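Local coordinates for exported gluconolactonase (Xanthomonas campestris pv. campestris, PDB 3DR2), which probably hydrolyses gluconolactone to gluconate, as a calcium-binding six-bladed beta-propeller of the SMP-30 family acting in secondary glucose metabolism, at residues I137-F151 and H189-L202. Sequence-based numbering, arbitrary orientation.
Sequences IVARDGAIWFTDPPF and HPNGLAFSPDEQTL. With CA (calcium ion), chain D.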
ATOM      1  N   ILE A 137      -4.672   8.075 -22.388  1.00 13.75           N
ATOM      2  CA  ILE A 137      -3.740   8.705 -23.312  1.00 15.71           C
ATOM      3  C   ILE A 137      -4.409   9.968 -23.827  1.00 15.22           C
ATOM      4  O   ILE A 137      -5.620  10.144 -23.684  1.00 18.16           O
ATOM      5  CB  ILE A 137      -3.397   7.791 -24.520  1.00 15.74           C
ATOM      6  CG1 ILE A 137      -4.666   7.470 -25.319  1.00 17.33           C
ATOM      7  CG2 ILE A 137      -2.716   6.524 -24.029  1.00 18.54           C
ATOM      8  CD1 ILE A 137      -4.424   6.633 -26.575  1.00 17.31           C
ATOM      9  N   VAL A 138      -3.616  10.858 -24.406  1.00 17.77           N
ATOM     10  CA  VAL A 138      -4.143  12.097 -24.957  1.00 17.57           C
ATOM     11  C   VAL A 138      -3.822  12.120 -26.446  1.00 19.66           C
ATOM     12  O   VAL A 138      -2.661  12.005 -26.833  1.00 19.24           O
ATOM     13  CB  VAL A 138      -3.499  13.321 -24.287  1.00 18.42           C
ATOM     14  CG1 VAL A 138      -4.123  14.594 -24.836  1.00 20.91           C
ATOM     15  CG2 VAL A 138      -3.682  13.241 -22.779  1.00 18.95           C
ATOM     16  N   ALA A 139      -4.855  12.253 -27.276  1.00 18.75           N
ATOM     17  CA  ALA A 139      -4.669  12.285 -28.723  1.00 21.51           C
ATOM     18  C   ALA A 139      -4.149  13.645 -29.170  1.00 21.35           C
ATOM     19  O   ALA A 139      -4.172  14.613 -28.409  1.00 22.28           O
ATOM     20  CB  ALA A 139      -5.986  11.967 -29.429  1.00 22.06           C
ATOM     21  N   ARG A 140      -3.672  13.716 -30.408  1.00 22.04           N
ATOM     22  CA  ARG A 140      -3.146  14.967 -30.934  1.00 22.82           C
ATOM     23  C   ARG A 140      -4.164  16.104 -30.916  1.00 23.38           C
ATOM     24  O   ARG A 140      -3.784  17.272 -30.862  1.00 25.58           O
ATOM     25  CB  ARG A 140      -2.618  14.764 -32.356  1.00 23.04           C
ATOM     26  CG  ARG A 140      -1.212  14.193 -32.412  1.00 22.54           C
ATOM     27  CD  ARG A 140      -0.610  14.358 -33.801  1.00 25.60           C
ATOM     28  NE  ARG A 140      -1.123  13.371 -34.744  1.00 26.91           N
ATOM     29  CZ  ARG A 140      -0.615  12.152 -34.887  1.00 27.39           C
ATOM     30  NH1 ARG A 140       0.424  11.776 -34.149  1.00 29.45           N
ATOM     31  NH2 ARG A 140      -1.142  11.310 -35.764  1.00 27.88           N
ATOM     32  N   ASP A 141      -5.452  15.772 -30.953  1.00 23.10           N
ATOM     33  CA  ASP A 141      -6.479  16.804 -30.944  1.00 25.54           C
ATOM     34  C   ASP A 141      -6.916  17.199 -29.533  1.00 24.05           C
ATOM     35  O   ASP A 141      -7.884  17.941 -29.350  1.00 26.63           O
ATOM     36  CB  ASP A 141      -7.681  16.361 -31.793  1.00 24.25           C
ATOM     37  CG  ASP A 141      -8.455  15.206 -31.180  1.00 25.75           C
ATOM     38  OD1 ASP A 141      -7.906  14.491 -30.317  1.00 26.92           O
ATOM     39  OD2 ASP A 141      -9.623  15.006 -31.579  1.00 24.65           O
ATOM     40  N   GLY A 142      -6.197  16.699 -28.532  1.00 24.99           N
ATOM     41  CA  GLY A 142      -6.518  17.043 -27.157  1.00 22.47           C
ATOM     42  C   GLY A 142      -7.522  16.159 -26.444  1.00 22.99           C
ATOM     43  O   GLY A 142      -7.738  16.315 -25.242  1.00 23.15           O
ATOM     44  N   ALA A 143      -8.147  15.241 -27.172  1.00 22.11           N
ATOM     45  CA  ALA A 143      -9.125  14.340 -26.574  1.00 21.58           C
ATOM     46  C   ALA A 143      -8.417  13.340 -25.666  1.00 18.57           C
ATOM     47  O   ALA A 143      -7.325  12.878 -25.982  1.00 20.69           O
ATOM     48  CB  ALA A 143      -9.887  13.597 -27.664  1.00 20.64           C
ATOM     49  N   ILE A 144      -9.036  13.022 -24.533  1.00 19.76           N
ATOM     50  CA  ILE A 144      -8.466  12.054 -23.602  1.00 19.16           C
ATOM     51  C   ILE A 144      -9.188  10.726 -23.814  1.00 18.17           C
ATOM     52  O   ILE A 144     -10.413  10.660 -23.712  1.00 18.71           O
ATOM     53  CB  ILE A 144      -8.668  12.492 -22.131  1.00 18.83           C
ATOM     54  CG1 ILE A 144      -7.892  13.778 -21.861  1.00 19.48           C
ATOM     55  CG2 ILE A 144      -8.214  11.386 -21.175  1.00 17.53           C
ATOM     56  CD1 ILE A 144      -8.203  14.397 -20.527  1.00 20.86           C
ATOM     57  N   TRP A 145      -8.426   9.680 -24.126  1.00 17.20           N
ATOM     58  CA  TRP A 145      -8.986   8.348 -24.338  1.00 15.90           C
ATOM     59  C   TRP A 145      -8.608   7.488 -23.143  1.00 14.61           C
ATOM     60  O   TRP A 145      -7.477   7.553 -22.670  1.00 15.36           O
ATOM     61  CB  TRP A 145      -8.400   7.701 -25.594  1.00 17.94           C
ATOM     62  CG  TRP A 145      -8.806   8.333 -26.888  1.00 18.24           C
ATOM     63  CD1 TRP A 145      -8.477   9.579 -27.340  1.00 19.34           C
ATOM     64  CD2 TRP A 145      -9.590   7.725 -27.917  1.00 19.45           C
ATOM     65  NE1 TRP A 145      -9.010   9.783 -28.597  1.00 19.68           N
ATOM     66  CE2 TRP A 145      -9.698   8.660 -28.971  1.00 19.56           C
ATOM     67  CE3 TRP A 145     -10.213   6.478 -28.051  1.00 19.32           C
ATOM     68  CZ2 TRP A 145     -10.405   8.383 -30.145  1.00 20.61           C
ATOM     69  CZ3 TRP A 145     -10.915   6.203 -29.220  1.00 20.40           C
ATOM     70  CH2 TRP A 145     -11.003   7.155 -30.251  1.00 20.62           C
ATOM     71  N   PHE A 146      -9.534   6.672 -22.659  1.00 14.88           N
ATOM     72  CA  PHE A 146      -9.213   5.832 -21.511  1.00 13.50           C
ATOM     73  C   PHE A 146     -10.002   4.534 -21.467  1.00 14.81           C
ATOM     74  O   PHE A 146     -11.020   4.388 -22.140  1.00 15.50           O
ATOM     75  CB  PHE A 146      -9.417   6.628 -20.218  1.00 13.97           C
ATOM     76  CG  PHE A 146     -10.856   6.989 -19.927  1.00 16.69           C
ATOM     77  CD1 PHE A 146     -11.653   6.152 -19.152  1.00 17.01           C
ATOM     78  CD2 PHE A 146     -11.393   8.193 -20.378  1.00 17.75           C
ATOM     79  CE1 PHE A 146     -12.961   6.506 -18.819  1.00 17.91           C
ATOM     80  CE2 PHE A 146     -12.699   8.562 -20.055  1.00 19.14           C
ATOM     81  CZ  PHE A 146     -13.486   7.716 -19.270  1.00 18.61           C
ATOM     82  N   THR A 147      -9.501   3.583 -20.681  1.00 14.93           N
ATOM     83  CA  THR A 147     -10.136   2.281 -20.518  1.00 15.64           C
ATOM     84  C   THR A 147     -10.868   2.248 -19.179  1.00 15.23           C
ATOM     85  O   THR A 147     -10.416   2.839 -18.193  1.00 11.86           O
ATOM     86  CB  THR A 147      -9.095   1.156 -20.530  1.00 14.75           C
ATOM     87  OG1 THR A 147      -8.100   1.416 -19.525  1.00 14.95           O
ATOM     88  CG2 THR A 147      -8.432   1.066 -21.891  1.00 16.06           C
ATOM     89  N   ASP A 148     -11.990   1.538 -19.141  1.00 15.97           N
ATOM     90  CA  ASP A 148     -12.777   1.473 -17.924  1.00 16.10           C
ATOM     91  C   ASP A 148     -13.120   0.070 -17.413  1.00 17.34           C
ATOM     92  O   ASP A 148     -14.287  -0.307 -17.346  1.00 16.12           O
ATOM     93  CB  ASP A 148     -14.071   2.276 -18.114  1.00 16.53           C
ATOM     94  CG  ASP A 148     -14.782   2.550 -16.807  1.00 18.18           C
ATOM     95  OD1 ASP A 148     -16.031   2.545 -16.785  1.00 16.49           O
ATOM     96  OD2 ASP A 148     -14.093   2.779 -15.795  1.00 16.81           O
ATOM     97  N   PRO A 149     -12.105  -0.727 -17.049  1.00 15.33           N
ATOM     98  CA  PRO A 149     -12.375  -2.072 -16.541  1.00 15.03           C
ATOM     99  C   PRO A 149     -12.837  -1.915 -15.089  1.00 16.09           C
ATOM    100  O   PRO A 149     -12.723  -0.830 -14.518  1.00 15.61           O
ATOM    101  CB  PRO A 149     -11.016  -2.753 -16.655  1.00 16.50           C
ATOM    102  CG  PRO A 149     -10.090  -1.635 -16.285  1.00 12.73           C
ATOM    103  CD  PRO A 149     -10.658  -0.447 -17.056  1.00 15.02           C
ATOM    104  N   PRO A 150     -13.368  -2.983 -14.474  1.00 15.56           N
ATOM    105  CA  PRO A 150     -13.839  -2.917 -13.085  1.00 15.57           C
ATOM    106  C   PRO A 150     -12.823  -3.309 -12.010  1.00 16.81           C
ATOM    107  O   PRO A 150     -13.206  -3.588 -10.875  1.00 17.21           O
ATOM    108  CB  PRO A 150     -15.023  -3.871 -13.097  1.00 17.71           C
ATOM    109  CG  PRO A 150     -14.499  -4.966 -13.962  1.00 16.51           C
ATOM    110  CD  PRO A 150     -13.841  -4.222 -15.119  1.00 15.93           C
ATOM    111  N   PHE A 151     -11.539  -3.327 -12.350  1.00 17.26           N
ATOM    112  CA  PHE A 151     -10.524  -3.716 -11.373  1.00 18.55           C
ATOM    113  C   PHE A 151     -10.610  -2.942 -10.060  1.00 19.27           C
ATOM    114  O   PHE A 151     -10.462  -3.522  -8.980  1.00 20.68           O
ATOM    115  CB  PHE A 151      -9.126  -3.569 -11.979  1.00 18.58           C
ATOM    116  CG  PHE A 151      -8.829  -4.572 -13.059  1.00 18.17           C
ATOM    117  CD1 PHE A 151      -8.831  -5.936 -12.777  1.00 20.42           C
ATOM    118  CD2 PHE A 151      -8.555  -4.158 -14.359  1.00 19.13           C
ATOM    119  CE1 PHE A 151      -8.567  -6.870 -13.777  1.00 19.74           C
ATOM    120  CE2 PHE A 151      -8.291  -5.086 -15.363  1.00 18.98           C
ATOM    121  CZ  PHE A 151      -8.296  -6.444 -15.072  1.00 20.02           C
ATOM    122  N   HIS A 189     -12.529  -6.274 -19.779  1.00 16.89           N
ATOM    123  CA  HIS A 189     -11.440  -5.771 -18.946  1.00 17.29           C
ATOM    124  C   HIS A 189     -10.385  -5.029 -19.765  1.00 17.96           C
ATOM    125  O   HIS A 189      -9.196  -5.376 -19.735  1.00 14.17           O
ATOM    126  CB  HIS A 189     -10.792  -6.925 -18.181  1.00 17.45           C
ATOM    127  CG  HIS A 189     -11.670  -7.507 -17.119  1.00 18.81           C
ATOM    128  ND1 HIS A 189     -11.604  -7.118 -15.799  1.00 20.41           N
ATOM    129  CD2 HIS A 189     -12.667  -8.420 -17.191  1.00 17.62           C
ATOM    130  CE1 HIS A 189     -12.520  -7.767 -15.104  1.00 19.12           C
ATOM    131  NE2 HIS A 189     -13.179  -8.564 -15.925  1.00 22.34           N
ATOM    132  N   PRO A 190     -10.810  -3.998 -20.518  1.00 16.47           N
ATOM    133  CA  PRO A 190      -9.875  -3.218 -21.331  1.00 15.89           C
ATOM    134  C   PRO A 190      -8.857  -2.668 -20.349  1.00 15.83           C
ATOM    135  O   PRO A 190      -9.219  -2.276 -19.243  1.00 15.54           O
ATOM    136  CB  PRO A 190     -10.766  -2.141 -21.944  1.00 16.30           C
ATOM    137  CG  PRO A 190     -11.833  -1.955 -20.904  1.00 17.06           C
ATOM    138  CD  PRO A 190     -12.150  -3.388 -20.533  1.00 17.98           C
ATOM    139  N   ASN A 191      -7.589  -2.648 -20.736  1.00 14.24           N
ATOM    140  CA  ASN A 191      -6.561  -2.202 -19.810  1.00 14.53           C
ATOM    141  C   ASN A 191      -5.677  -1.094 -20.372  1.00 14.52           C
ATOM    142  O   ASN A 191      -5.950   0.090 -20.167  1.00 15.47           O
ATOM    143  CB  ASN A 191      -5.713  -3.409 -19.404  1.00 10.94           C
ATOM    144  CG  ASN A 191      -5.043  -3.219 -18.068  1.00 13.01           C
ATOM    145  OD1 ASN A 191      -4.640  -2.112 -17.734  1.00 12.86           O
ATOM    146  ND2 ASN A 191      -4.910  -4.295 -17.298  1.00 14.45           N
ATOM    147  N   GLY A 192      -4.614  -1.470 -21.072  1.00 12.98           N
ATOM    148  CA  GLY A 192      -3.742  -0.463 -21.644  1.00 13.71           C
ATOM    149  C   GLY A 192      -4.248  -0.010 -22.998  1.00 14.99           C
ATOM    150  O   GLY A 192      -5.119  -0.647 -23.586  1.00 13.62           O
ATOM    151  N   LEU A 193      -3.716   1.100 -23.490  1.00 13.05           N
ATOM    152  CA  LEU A 193      -4.109   1.599 -24.800  1.00 15.40           C
ATOM    153  C   LEU A 193      -3.052   2.555 -25.313  1.00 15.34           C
ATOM    154  O   LEU A 193      -2.297   3.133 -24.525  1.00 14.44           O
ATOM    155  CB  LEU A 193      -5.465   2.315 -24.746  1.00 16.34           C
ATOM    156  CG  LEU A 193      -5.531   3.726 -24.149  1.00 17.73           C
ATOM    157  CD1 LEU A 193      -6.884   4.356 -24.475  1.00 17.48           C
ATOM    158  CD2 LEU A 193      -5.310   3.668 -22.649  1.00 18.29           C
ATOM    159  N   ALA A 194      -3.003   2.703 -26.632  1.00 15.23           N
ATOM    160  CA  ALA A 194      -2.045   3.582 -27.291  1.00 17.06           C
ATOM    161  C   ALA A 194      -2.362   3.681 -28.780  1.00 18.08           C
ATOM    162  O   ALA A 194      -2.850   2.726 -29.386  1.00 17.40           O
ATOM    163  CB  ALA A 194      -0.627   3.041 -27.105  1.00 17.50           C
ATOM    164  N   PHE A 195      -2.081   4.843 -29.362  1.00 17.80           N
ATOM    165  CA  PHE A 195      -2.304   5.072 -30.790  1.00 19.31           C
ATOM    166  C   PHE A 195      -1.047   4.786 -31.589  1.00 19.14           C
ATOM    167  O   PHE A 195       0.064   4.858 -31.065  1.00 20.44           O
ATOM    168  CB  PHE A 195      -2.677   6.534 -31.060  1.00 17.98           C
ATOM    169  CG  PHE A 195      -4.143   6.805 -31.037  1.00 18.97           C
ATOM    170  CD1 PHE A 195      -4.696   7.608 -30.047  1.00 20.10           C
ATOM    171  CD2 PHE A 195      -4.974   6.281 -32.022  1.00 17.88           C
ATOM    172  CE1 PHE A 195      -6.054   7.885 -30.039  1.00 20.87           C
ATOM    173  CE2 PHE A 195      -6.334   6.553 -32.022  1.00 19.87           C
ATOM    174  CZ  PHE A 195      -6.875   7.357 -31.028  1.00 20.28           C
ATOM    175  N   SER A 196      -1.227   4.463 -32.866  1.00 20.62           N
ATOM    176  CA  SER A 196      -0.095   4.245 -33.752  1.00 20.76           C
ATOM    177  C   SER A 196       0.369   5.671 -34.045  1.00 20.40           C
ATOM    178  O   SER A 196      -0.365   6.630 -33.780  1.00 22.07           O
ATOM    179  CB  SER A 196      -0.552   3.583 -35.048  1.00 20.45           C
ATOM    180  OG  SER A 196      -1.553   4.368 -35.673  1.00 23.80           O
ATOM    181  N   PRO A 197       1.578   5.841 -34.598  1.00 22.72           N
ATOM    182  CA  PRO A 197       1.995   7.220 -34.868  1.00 22.84           C
ATOM    183  C   PRO A 197       1.023   8.037 -35.724  1.00 22.78           C
ATOM    184  O   PRO A 197       0.780   9.208 -35.435  1.00 23.88           O
ATOM    185  CB  PRO A 197       3.381   7.055 -35.509  1.00 24.00           C
ATOM    186  CG  PRO A 197       3.417   5.620 -35.966  1.00 25.00           C
ATOM    187  CD  PRO A 197       2.658   4.889 -34.898  1.00 22.17           C
ATOM    188  N   ASP A 198       0.447   7.431 -36.756  1.00 25.22           N
ATOM    189  CA  ASP A 198      -0.485   8.161 -37.615  1.00 24.65           C
ATOM    190  C   ASP A 198      -1.894   8.224 -37.036  1.00 23.49           C
ATOM    191  O   ASP A 198      -2.805   8.789 -37.643  1.00 25.99           O
ATOM    192  CB  ASP A 198      -0.520   7.537 -39.019  1.00 24.70           C
ATOM    193  CG  ASP A 198      -1.083   6.122 -39.031  1.00 26.11           C
ATOM    194  OD1 ASP A 198      -1.119   5.521 -40.125  1.00 27.66           O
ATOM    195  OD2 ASP A 198      -1.491   5.608 -37.966  1.00 26.50           O
ATOM    196  N   GLU A 199      -2.066   7.642 -35.855  1.00 23.62           N
ATOM    197  CA  GLU A 199      -3.356   7.609 -35.178  1.00 21.74           C
ATOM    198  C   GLU A 199      -4.478   6.931 -35.968  1.00 21.12           C
ATOM    199  O   GLU A 199      -5.651   7.148 -35.683  1.00 21.75           O
ATOM    200  CB  GLU A 199      -3.788   9.026 -34.783  1.00 23.47           C
ATOM    201  CG  GLU A 199      -2.983   9.609 -33.628  1.00 22.98           C
ATOM    202  CD  GLU A 199      -3.581  10.892 -33.076  1.00 24.35           C
ATOM    203  OE1 GLU A 199      -3.095  11.373 -32.033  1.00 23.17           O
ATOM    204  OE2 GLU A 199      -4.538  11.425 -33.680  1.00 26.46           O
ATOM    205  N   GLN A 200      -4.121   6.113 -36.955  1.00 21.62           N
ATOM    206  CA  GLN A 200      -5.127   5.407 -37.750  1.00 21.31           C
ATOM    207  C   GLN A 200      -5.523   4.101 -37.067  1.00 21.74           C
ATOM    208  O   GLN A 200      -6.563   3.514 -37.375  1.00 20.92           O
ATOM    209  CB  GLN A 200      -4.601   5.102 -39.156  1.00 24.05           C
ATOM    210  CG  GLN A 200      -4.565   6.300 -40.092  1.00 25.09           C
ATOM    211  CD  GLN A 200      -4.182   5.914 -41.515  1.00 25.52           C
ATOM    212  OE1 GLN A 200      -3.046   5.520 -41.780  1.00 29.71           O
ATOM    213  NE2 GLN A 200      -5.135   6.018 -42.435  1.00 29.16           N
ATOM    214  N   THR A 201      -4.691   3.655 -36.132  1.00 19.82           N
ATOM    215  CA  THR A 201      -4.949   2.422 -35.405  1.00 20.34           C
ATOM    216  C   THR A 201      -4.873   2.677 -33.904  1.00 20.26           C
ATOM    217  O   THR A 201      -3.980   3.367 -33.434  1.00 19.96           O
ATOM    218  CB  THR A 201      -3.915   1.327 -35.771  1.00 21.84           C
ATOM    219  OG1 THR A 201      -4.000   1.033 -37.171  1.00 23.49           O
ATOM    220  CG2 THR A 201      -4.171   0.048 -34.972  1.00 22.67           C
ATOM    221  N   LEU A 202      -5.834   2.136 -33.163  1.00 20.62           N
ATOM    222  CA  LEU A 202      -5.844   2.279 -31.710  1.00 19.37           C
ATOM    223  C   LEU A 202      -5.651   0.878 -31.153  1.00 19.71           C
ATOM    224  O   LEU A 202      -6.398  -0.043 -31.501  1.00 17.86           O
ATOM    225  CB  LEU A 202      -7.189   2.825 -31.218  1.00 21.62           C
ATOM    226  CG  LEU A 202      -7.268   3.479 -29.826  1.00 24.26           C
ATOM    227  CD1 LEU A 202      -8.605   3.145 -29.190  1.00 21.71           C
ATOM    228  CD2 LEU A 202      -6.138   3.020 -28.934  1.00 25.07           C
TER
HETATM  229 CA    CA D 707      -3.149  -0.863 -16.370  1.00  1.00          CA
HETATM  230  O   HOH W   1      -5.886  13.506 -32.927  1.00 21.44           O
HETATM  231  O   HOH W   2      -2.562  -0.135 -18.576  1.00 14.52           O
HETATM  232  O   HOH W   3      -3.771  -1.743 -14.066  1.00 16.93           O
HETATM  233  O   HOH W   4      -2.932   1.484 -15.873  1.00 13.53           O
HETATM  234  O   HOH W   5      -0.723  -0.588 -16.582  1.00 24.65           O
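Ile137 meets Leu193 tip to tip, Ile137 CG1 to Leu193 CD1 at 3.9 Å, while Ile137 CD1 reaches the Phe195 ring: two neighbouring blades of the six-bladed propeller pack here through side chains rather than a shared sheet. At the tight turn that follows, Arg140 joins the blades by polar bonds. Its backbone N donates to the syn lone pair of Glu199 OE1 (2.9 Å, 162° at the hydrogen), and its NH1 and NH2 converge in plane on the single carbonyl oxygen of Pro197. A bend at chi3 (-78°) lays the guanidinium almost parallel to the Glu199 carboxylate, 14° between planes, with Glu199 CG over its face; the salt bridge from Arg140 NE to Glu199 OE1 is long at 3.9 Å and purely electrostatic. Further along, the five-membered ring of Trp145 takes the edge of Phe195 on its face in a T-shaped pair, centroids 5.0 Å apart, and Leu202 CD1 touches Trp145 CZ3. Thr147 OG1 then donates in plane to a lone pair of Asn191 O (2.6 Å) and also accepts from Asp135 N. Pro149 covers Pro190 O, which is buried without a polar partner, and Phe151 lies obliquely against His189. Asn191 OD1 binds calcium at 2.4 Å, alongside Glu48, Asn134 and Asp242, while Asn191 ND2 bonds to Thr207 OG1. The chemistry thus grades from hydrogen bonds using charged groups at the turn, through an apolar middle, to a hydroxyl-to-carbonyl bond that may help position the calcium ligand's backbone.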